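Local coordinates for protein glycosyl transferase (Staphylococcus aureus, PDB 5TZJ) that belongs to glycosyl transferase family 2 and binds uridine-diphosphate-N-acetylglucosamine in a pocket of its fold, at residues D94-N97 against K98-K102; S193-D197 against K198-Y202; K242-I245 against L246-L250. One frame throughout, in Å; residues are numbered along the deposited sequence.

Contact 1 of 3, residues D94-N97 against K98-K102; sequences DYIN and KETLK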
loop_
_atom_site.group_PDB
_atom_site.type_symbol
_atom_site.label_atom_id
_atom_site.label_comp_id
_atom_site.label_asym_id
_atom_site.label_seq_id
_atom_site.Cartn_x
_atom_site.Cartn_y
_atom_site.Cartn_z
ATOM N N ASP A 94 -0.061 15.745 4.690
ATOM C CA ASP A 94 0.431 15.915 3.314
ATOM C C ASP A 94 -0.286 17.097 2.650
ATOM O O ASP A 94 -1.139 17.748 3.250
ATOM C CB ASP A 94 0.254 14.619 2.512
ATOM C CG ASP A 94 0.999 13.436 3.137
ATOM O OD1 ASP A 94 2.010 13.681 3.839
ATOM O OD2 ASP A 94 0.558 12.273 2.947
ATOM N N TYR A 95 0.081 17.393 1.407
ATOM C CA TYR A 95 -0.653 18.375 0.619
ATOM C C TYR A 95 -0.481 18.022 -0.850
ATOM O O TYR A 95 0.239 17.083 -1.198
ATOM C CB TYR A 95 -0.204 19.822 0.927
ATOM C CG TYR A 95 1.297 20.014 0.932
ATOM C CD1 TYR A 95 2.042 19.721 2.066
ATOM C CD2 TYR A 95 1.968 20.488 -0.194
ATOM C CE1 TYR A 95 3.409 19.879 2.074
ATOM C CE2 TYR A 95 3.334 20.662 -0.183
ATOM C CZ TYR A 95 4.043 20.337 0.958
ATOM O OH TYR A 95 5.410 20.504 0.996
ATOM N N ILE A 96 -1.169 18.772 -1.721
ATOM C CA ILE A 96 -1.229 18.425 -3.136
ATOM C C ILE A 96 -0.979 19.671 -3.991
ATOM O O ILE A 96 -1.189 20.811 -3.558
ATOM C CB ILE A 96 -2.578 17.745 -3.512
ATOM C CG1 ILE A 96 -3.758 18.692 -3.306
ATOM C CG2 ILE A 96 -2.826 16.469 -2.646
ATOM C CD1 ILE A 96 -5.050 18.209 -3.941
ATOM N N ASN A 97 -0.501 19.432 -5.214
ATOM C CA ASN A 97 -0.225 20.509 -6.162
ATOM C C ASN A 97 -1.506 21.254 -6.521
ATOM O O ASN A 97 -2.591 20.676 -6.564
ATOM C CB ASN A 97 0.410 19.918 -7.432
ATOM C CG ASN A 97 0.868 20.976 -8.416
ATOM O OD1 ASN A 97 0.086 21.813 -8.889
ATOM N ND2 ASN A 97 2.156 20.943 -8.734
ATOM N N LYS A 98 -1.376 22.552 -6.827
ATOM C CA LYS A 98 -2.579 23.345 -7.061
ATOM C C LYS A 98 -3.293 22.953 -8.353
ATOM O O LYS A 98 -4.504 23.171 -8.470
ATOM C CB LYS A 98 -2.234 24.838 -7.062
ATOM C CG LYS A 98 -1.620 25.297 -8.353
ATOM C CD LYS A 98 -1.344 26.794 -8.354
ATOM C CE LYS A 98 0.122 27.070 -8.061
ATOM N NZ LYS A 98 1.008 26.454 -9.102
ATOM N N GLU A 99 -2.592 22.346 -9.308
ATOM C CA GLU A 99 -3.203 21.881 -10.544
ATOM C C GLU A 99 -3.624 20.413 -10.491
ATOM O O GLU A 99 -4.064 19.867 -11.511
ATOM C CB GLU A 99 -2.237 22.128 -11.702
ATOM C CG GLU A 99 -1.809 23.587 -11.750
ATOM C CD GLU A 99 -0.921 23.914 -12.926
ATOM O OE1 GLU A 99 -1.408 23.957 -14.086
ATOM O OE2 GLU A 99 0.282 24.124 -12.677
ATOM N N THR A 100 -3.535 19.774 -9.324
ATOM C CA THR A 100 -3.807 18.341 -9.244
ATOM C C THR A 100 -5.195 17.998 -9.763
ATOM O O THR A 100 -5.341 17.160 -10.656
ATOM C CB THR A 100 -3.641 17.852 -7.809
ATOM O OG1 THR A 100 -2.271 18.009 -7.428
ATOM C CG2 THR A 100 -4.035 16.399 -7.703
ATOM N N LEU A 101 -6.233 18.636 -9.222
ATOM C CA LEU A 101 -7.587 18.247 -9.614
ATOM C C LEU A 101 -7.881 18.634 -11.065
ATOM O O LEU A 101 -8.591 17.915 -11.776
ATOM C CB LEU A 101 -8.622 18.866 -8.657
ATOM C CG LEU A 101 -8.570 18.411 -7.185
ATOM C CD1 LEU A 101 -9.883 18.754 -6.417
ATOM C CD2 LEU A 101 -8.216 16.921 -7.059
ATOM N N LYS A 102 -7.363 19.775 -11.512
ATOM C CA LYS A 102 -7.523 20.147 -12.915
ATOM C C LYS A 102 -6.832 19.134 -13.829
ATOM O O LYS A 102 -7.456 18.567 -14.734
ATOM C CB LYS A 102 -6.971 21.551 -13.147
ATOM C CG LYS A 102 -7.102 22.046 -14.564
ATOM C CD LYS A 102 -6.421 23.387 -14.681
ATOM C CE LYS A 102 -4.947 23.303 -14.305
ATOM N NZ LYS A 102 -4.212 24.563 -14.633
#
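Asn-97 and Thr-100 form the two ends of a type I beta turn that leads from strand 95-96 into helix 100-111, within the family 2 glycosyl transferase region. The turn is closed by Thr-100 N, which donates to Asn-97 O at 3.1 Å. An Asx turn starts from the same residue, for the side-chain oxygen Asn-97 OD1 accepts from Glu-99 N at 2.8 Å. That bond is nearly straight, 175° at the hydrogen, and uses a lone pair of OD1 in the plane of the amide. The first torsion of Asn-97 accounts for it: CG lies opposite the backbone N (chi1 -174°), which carries the amide forward beside the carbonyl carbon and over the chain that follows. At the other end of the amide, ND2 is held by Ala-199 O, so its rotation is fixed from both sides.

Thr-100 adds a second grip on the turn, with OG1 donating to Asn-97 O at 2.8 Å. Hydroxyl and N-H arrive from the same face of the carbonyl, the N-H well above its plane (63° out). Gln-26 NE2 supplies a third donor to this oxygen. Next to the turn, the Ile-96 side chain crosses that of Thr-100 at about a right angle, its CD1 4.1 Å from Thr-100 CB.

Glu-99 stands at the N-cap of the helix, and its OE1 forms a salt bridge with Lys-102 NZ at 2.9 Å, met on the anti side; Lys-102 also pairs with Asp-27. At the helix start, then, Asn-97 engages the N-H groups of Glu-99 and Thr-100, and Gln-26 OE1 takes that of Leu-101. The nearby Glu-99 carboxylate is probably partly neutralised by Lys-102, leaving at most a modest interaction with the helix dipole.

Contact 2 of 3, residues S193-D197 against K198-Y202; sequences SVLSD and KAYYY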
loop_
_atom_site.group_PDB
_atom_site.type_symbol
_atom_site.label_atom_id
_atom_site.label_comp_id
_atom_site.label_asym_id
_atom_site.label_seq_id
_atom_site.Cartn_x
_atom_site.Cartn_y
_atom_site.Cartn_z
ATOM N N SER A 193 -4.175 4.067 -14.728
ATOM C CA SER A 193 -3.368 5.021 -15.475
ATOM C C SER A 193 -2.379 5.666 -14.525
ATOM O O SER A 193 -2.498 5.557 -13.308
ATOM C CB SER A 193 -4.227 6.107 -16.138
ATOM O OG SER A 193 -5.374 5.539 -16.725
ATOM N N VAL A 194 -1.404 6.357 -15.094
ATOM C CA VAL A 194 -0.352 7.007 -14.329
ATOM C C VAL A 194 -0.181 8.396 -14.899
ATOM O O VAL A 194 0.092 8.550 -16.104
ATOM C CB VAL A 194 0.980 6.242 -14.379
ATOM C CG1 VAL A 194 2.002 6.932 -13.476
ATOM C CG2 VAL A 194 0.781 4.781 -13.939
ATOM N N LEU A 195 -0.336 9.402 -14.047
ATOM C CA LEU A 195 -0.146 10.789 -14.447
ATOM C C LEU A 195 1.110 11.306 -13.749
ATOM O O LEU A 195 1.156 11.372 -12.516
ATOM C CB LEU A 195 -1.395 11.608 -14.117
ATOM C CG LEU A 195 -1.471 13.084 -14.459
ATOM C CD1 LEU A 195 -2.643 13.373 -15.343
ATOM C CD2 LEU A 195 -1.732 13.745 -13.177
ATOM N N SER A 196 2.151 11.603 -14.538
ATOM C CA SER A 196 3.443 12.008 -13.998
ATOM C C SER A 196 3.904 13.385 -14.478
ATOM O O SER A 196 5.099 13.677 -14.416
ATOM C CB SER A 196 4.500 10.967 -14.351
ATOM O OG SER A 196 4.375 9.824 -13.541
ATOM N N ASP A 197 2.987 14.254 -14.920
ATOM C CA ASP A 197 3.407 15.507 -15.548
ATOM C C ASP A 197 4.079 16.471 -14.565
ATOM O O ASP A 197 4.966 17.242 -14.969
ATOM C CB ASP A 197 2.209 16.166 -16.234
ATOM C CG ASP A 197 1.817 15.441 -17.510
ATOM O OD1 ASP A 197 2.500 14.459 -17.863
ATOM O OD2 ASP A 197 0.845 15.846 -18.172
ATOM N N LYS A 198 3.672 16.462 -13.288
ATOM C CA LYS A 198 4.419 17.183 -12.261
ATOM C C LYS A 198 4.332 16.429 -10.935
ATOM O O LYS A 198 3.798 15.314 -10.856
ATOM C CB LYS A 198 3.939 18.631 -12.139
ATOM C CG LYS A 198 2.466 18.775 -11.900
ATOM C CD LYS A 198 1.925 20.088 -12.465
ATOM C CE LYS A 198 1.867 20.043 -13.974
ATOM N NZ LYS A 198 1.051 21.141 -14.549
ATOM N N ALA A 199 4.943 17.011 -9.905
ATOM C CA ALA A 199 4.789 16.489 -8.552
ATOM C C ALA A 199 3.389 16.844 -8.064
ATOM O O ALA A 199 3.094 18.018 -7.826
ATOM C CB ALA A 199 5.870 17.068 -7.643
ATOM N N TYR A 200 2.509 15.852 -7.943
ATOM C CA TYR A 200 1.133 16.113 -7.499
ATOM C C TYR A 200 0.921 15.879 -6.010
ATOM O O TYR A 200 0.358 16.739 -5.323
ATOM C CB TYR A 200 0.137 15.262 -8.307
ATOM C CG TYR A 200 0.084 15.676 -9.768
ATOM C CD1 TYR A 200 -0.609 16.824 -10.167
ATOM C CD2 TYR A 200 0.760 14.949 -10.737
ATOM C CE1 TYR A 200 -0.646 17.221 -11.513
ATOM C CE2 TYR A 200 0.751 15.346 -12.074
ATOM C CZ TYR A 200 0.039 16.468 -12.462
ATOM O OH TYR A 200 0.012 16.830 -13.791
ATOM N N TYR A 201 1.348 14.729 -5.496
ATOM C CA TYR A 201 1.117 14.372 -4.104
ATOM C C TYR A 201 2.414 14.595 -3.311
ATOM O O TYR A 201 3.403 13.863 -3.484
ATOM C CB TYR A 201 0.608 12.926 -4.008
ATOM C CG TYR A 201 0.103 12.609 -2.620
ATOM C CD1 TYR A 201 0.987 12.298 -1.604
ATOM C CD2 TYR A 201 -1.259 12.675 -2.309
ATOM C CE1 TYR A 201 0.541 12.082 -0.316
ATOM C CE2 TYR A 201 -1.706 12.422 -1.036
ATOM C CZ TYR A 201 -0.802 12.135 -0.040
ATOM O OH TYR A 201 -1.241 11.900 1.248
ATOM N N TYR A 202 2.402 15.576 -2.415
ATOM C CA TYR A 202 3.537 15.821 -1.527
ATOM C C TYR A 202 3.350 15.088 -0.202
ATOM O O TYR A 202 2.396 15.356 0.551
ATOM C CB TYR A 202 3.726 17.321 -1.286
ATOM C CG TYR A 202 3.963 18.078 -2.553
ATOM C CD1 TYR A 202 2.899 18.616 -3.263
ATOM C CD2 TYR A 202 5.237 18.239 -3.055
ATOM C CE1 TYR A 202 3.098 19.321 -4.438
ATOM C CE2 TYR A 202 5.456 18.953 -4.235
ATOM C CZ TYR A 202 4.378 19.481 -4.922
ATOM O OH TYR A 202 4.572 20.178 -6.083
#
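The Tyr-200 ring has aliphatic side chains on its two opposite sides, Lys-198 on one and Leu-195 on the other. Lys-198 CG lies 3.3 Å above the plane, displaced toward the rim; Leu-195 CD2 is placed over the other face, but it is modelled too close to the ring and its position is doubtful. At the edge, near the ring plane, runs the backbone of the loop before it: Asp-197 N is 3.8 Å from Tyr-200 CE2, and Ser-196 C is 4.4 Å from the same carbon. The ring lies against the inner side of the loop that joins strand 192-195 to strand 201-203, both of which pair in parallel with strand 115-122 of the large mixed sheet.

Leu-195 and Tyr-200 cross at about a right angle. Leu-195 CG lies beyond the rim, 4.0 Å from Tyr-200 CE2, so the leucine's general position on that side is plausible. On the other face the first torsion of Lys-198 is decisive: CG sits between its backbone N and carbonyl carbon (chi1 55°), which folds the start of the chain over the ring. Past a bend at chi3, Lys-198 NZ makes a long, weak ion pair with Glu-99 OE2.

Polar atoms of the loop are tied to its surroundings. Ser-196 OG bonds to Phe-133 O, and Thr-136 OG1 bonds to both Ser-196 N and Asp-197 OD1. The phenol reaches past the loop to helix 100-111, where Tyr-200 OH is hydrogen-bonded to Asp-103 OD2; on its way that oxygen passes 3.4 Å from Asp-197 CB.

Contact 3 of 3, residues K242-I245 against L246-L250; sequences KDQI and LAEFL
Glu-248 lies one helical turn beyond Gln-244 in helix 239-256, and its side chain can be followed outward along that neighbour. CB starts beside two backbone oxygens, 3.6 Å from Ile-245 O and slightly farther from Gln-244 O. CG then approaches Gln-244 O at 3.6 Å and comes within 4.1 Å of Gln-244 OE1. A bend at chi2 (-47°) turns the carboxylate so that, at the tip, Glu-248 OE2 lies 3.7 Å from Gln-244 OE1. The two side chains run side by side in the same direction, and their amide and carboxylate planes are nearly coplanar, 17° apart.

The backbone alongside is regular alpha-helix. Four successive i to i+4 bonds join the segments, from Leu-246 N to Lys-242 O (2.9 Å) through to Phe-249 N to Ile-245 O (2.9 Å), the first of them almost straight at 176°.

Other side chains of this helix stretch belong to the helical linker region. Leu-246 packs on Ala-229 and Leu-233 of helix 218-233, Phe-249 on Ile-228 of that helix and on Phe-281 of helix 271-282, and Asp-243 forms a salt bridge with Arg-288. As modelled, Gln-244 and Glu-248 set two acceptor oxygens near each other, which probably gives no attraction, so what joins the segments is the main-chain bonding.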
loop_
_atom_site.group_PDB
_atom_site.type_symbol
_atom_site.label_atom_id
_atom_site.label_comp_id
_atom_site.label_asym_id
_atom_site.label_seq_id
_atom_site.Cartn_x
_atom_site.Cartn_y
_atom_site.Cartn_z
ATOM N N LYS A 242 -3.204 -14.686 -12.676
ATOM C CA LYS A 242 -3.350 -14.589 -11.219
ATOM C C LYS A 242 -2.089 -15.050 -10.513
ATOM O O LYS A 242 -1.613 -14.395 -9.570
ATOM C CB LYS A 242 -4.530 -15.434 -10.733
ATOM C CG LYS A 242 -5.890 -14.957 -11.136
ATOM C CD LYS A 242 -6.770 -16.204 -11.338
ATOM C CE LYS A 242 -7.689 -16.334 -10.245
ATOM N NZ LYS A 242 -8.631 -17.481 -10.356
ATOM N N ASP A 243 -1.539 -16.207 -10.947
ATOM C CA ASP A 243 -0.297 -16.703 -10.351
ATOM C C ASP A 243 0.807 -15.685 -10.526
ATOM O O ASP A 243 1.591 -15.433 -9.600
ATOM C CB ASP A 243 0.147 -18.026 -11.003
ATOM C CG ASP A 243 -0.588 -19.258 -10.459
ATOM O OD1 ASP A 243 -1.523 -19.112 -9.606
ATOM O OD2 ASP A 243 -0.205 -20.396 -10.869
ATOM N N GLN A 244 0.867 -15.082 -11.714
ATOM C CA GLN A 244 1.925 -14.122 -12.010
ATOM C C GLN A 244 1.777 -12.869 -11.169
ATOM O O GLN A 244 2.779 -12.327 -10.693
ATOM C CB GLN A 244 1.911 -13.762 -13.495
ATOM C CG GLN A 244 3.114 -14.305 -14.238
ATOM C CD GLN A 244 4.452 -13.805 -13.640
ATOM O OE1 GLN A 244 4.530 -12.712 -13.050
ATOM N NE2 GLN A 244 5.492 -14.610 -13.773
ATOM N N ILE A 245 0.536 -12.397 -10.958
ATOM C CA ILE A 245 0.333 -11.251 -10.052
ATOM C C ILE A 245 0.721 -11.603 -8.607
ATOM O O ILE A 245 1.399 -10.830 -7.910
ATOM C CB ILE A 245 -1.112 -10.745 -10.162
ATOM C CG1 ILE A 245 -1.313 -10.110 -11.544
ATOM C CG2 ILE A 245 -1.506 -9.764 -8.984
ATOM C CD1 ILE A 245 -2.799 -10.123 -11.938
ATOM N N LEU A 246 0.278 -12.747 -8.116
ATOM C CA LEU A 246 0.707 -13.167 -6.774
ATOM C C LEU A 246 2.229 -13.228 -6.657
ATOM O O LEU A 246 2.799 -12.720 -5.681
ATOM C CB LEU A 246 0.106 -14.510 -6.445
ATOM C CG LEU A 246 0.208 -15.037 -5.019
ATOM C CD1 LEU A 246 -0.155 -13.962 -3.930
ATOM C CD2 LEU A 246 -0.788 -16.230 -4.876
ATOM N N ALA A 247 2.919 -13.808 -7.667
ATOM C CA ALA A 247 4.375 -13.832 -7.621
ATOM C C ALA A 247 4.954 -12.429 -7.532
ATOM O O ALA A 247 5.864 -12.184 -6.737
ATOM C CB ALA A 247 4.954 -14.575 -8.856
ATOM N N GLU A 248 4.438 -11.483 -8.333
ATOM C CA GLU A 248 4.955 -10.114 -8.265
ATOM C C GLU A 248 4.705 -9.505 -6.891
ATOM O O GLU A 248 5.544 -8.731 -6.385
ATOM C CB GLU A 248 4.315 -9.193 -9.315
ATOM C CG GLU A 248 4.858 -9.379 -10.716
ATOM C CD GLU A 248 6.397 -9.424 -10.791
ATOM O OE1 GLU A 248 7.100 -8.557 -10.164
ATOM O OE2 GLU A 248 6.883 -10.344 -11.490
ATOM N N PHE A 249 3.519 -9.758 -6.333
ATOM C CA PHE A 249 3.244 -9.270 -4.988
ATOM C C PHE A 249 4.236 -9.869 -3.998
ATOM O O PHE A 249 4.702 -9.183 -3.080
ATOM C CB PHE A 249 1.800 -9.593 -4.542
ATOM C CG PHE A 249 1.517 -9.089 -3.139
ATOM C CD1 PHE A 249 1.380 -7.728 -2.900
ATOM C CD2 PHE A 249 1.581 -9.952 -2.059
ATOM C CE1 PHE A 249 1.193 -7.232 -1.587
ATOM C CE2 PHE A 249 1.379 -9.461 -0.754
ATOM C CZ PHE A 249 1.194 -8.108 -0.532
ATOM N N LEU A 250 4.575 -11.144 -4.176
ATOM C CA LEU A 250 5.534 -11.771 -3.259
ATOM C C LEU A 250 6.943 -11.180 -3.437
ATOM O O LEU A 250 7.649 -10.972 -2.452
ATOM C CB LEU A 250 5.534 -13.286 -3.466
ATOM C CG LEU A 250 4.233 -14.012 -3.065
ATOM C CD1 LEU A 250 4.262 -15.504 -3.530
ATOM C CD2 LEU A 250 4.026 -13.954 -1.532
#

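How the contacts relate
Contacts 1 and 2 meet in the large mixed sheet, where strands 95-96 and 201-203 are neighbours: Asn-97 N lies 2.8 Å from Tyr-200 O, and Thr-100 OG1 packs 3.4 Å from Tyr-200 CD1. Contact 1 is the more exposed of the two, a polar turn at a helix start, whereas contact 2 is largely buried and centres on an aromatic ring flanked by aliphatic side chains, with its hydroxyl bonded to helix 100-111. Contact 3 stands apart, its centre about 33 Å from that of contact 1 and on the opposite side of the chain's centre. Its residues, mostly buried, share one linker helix; main-chain bonds join them and side chains pack on neighbouring helices and loops.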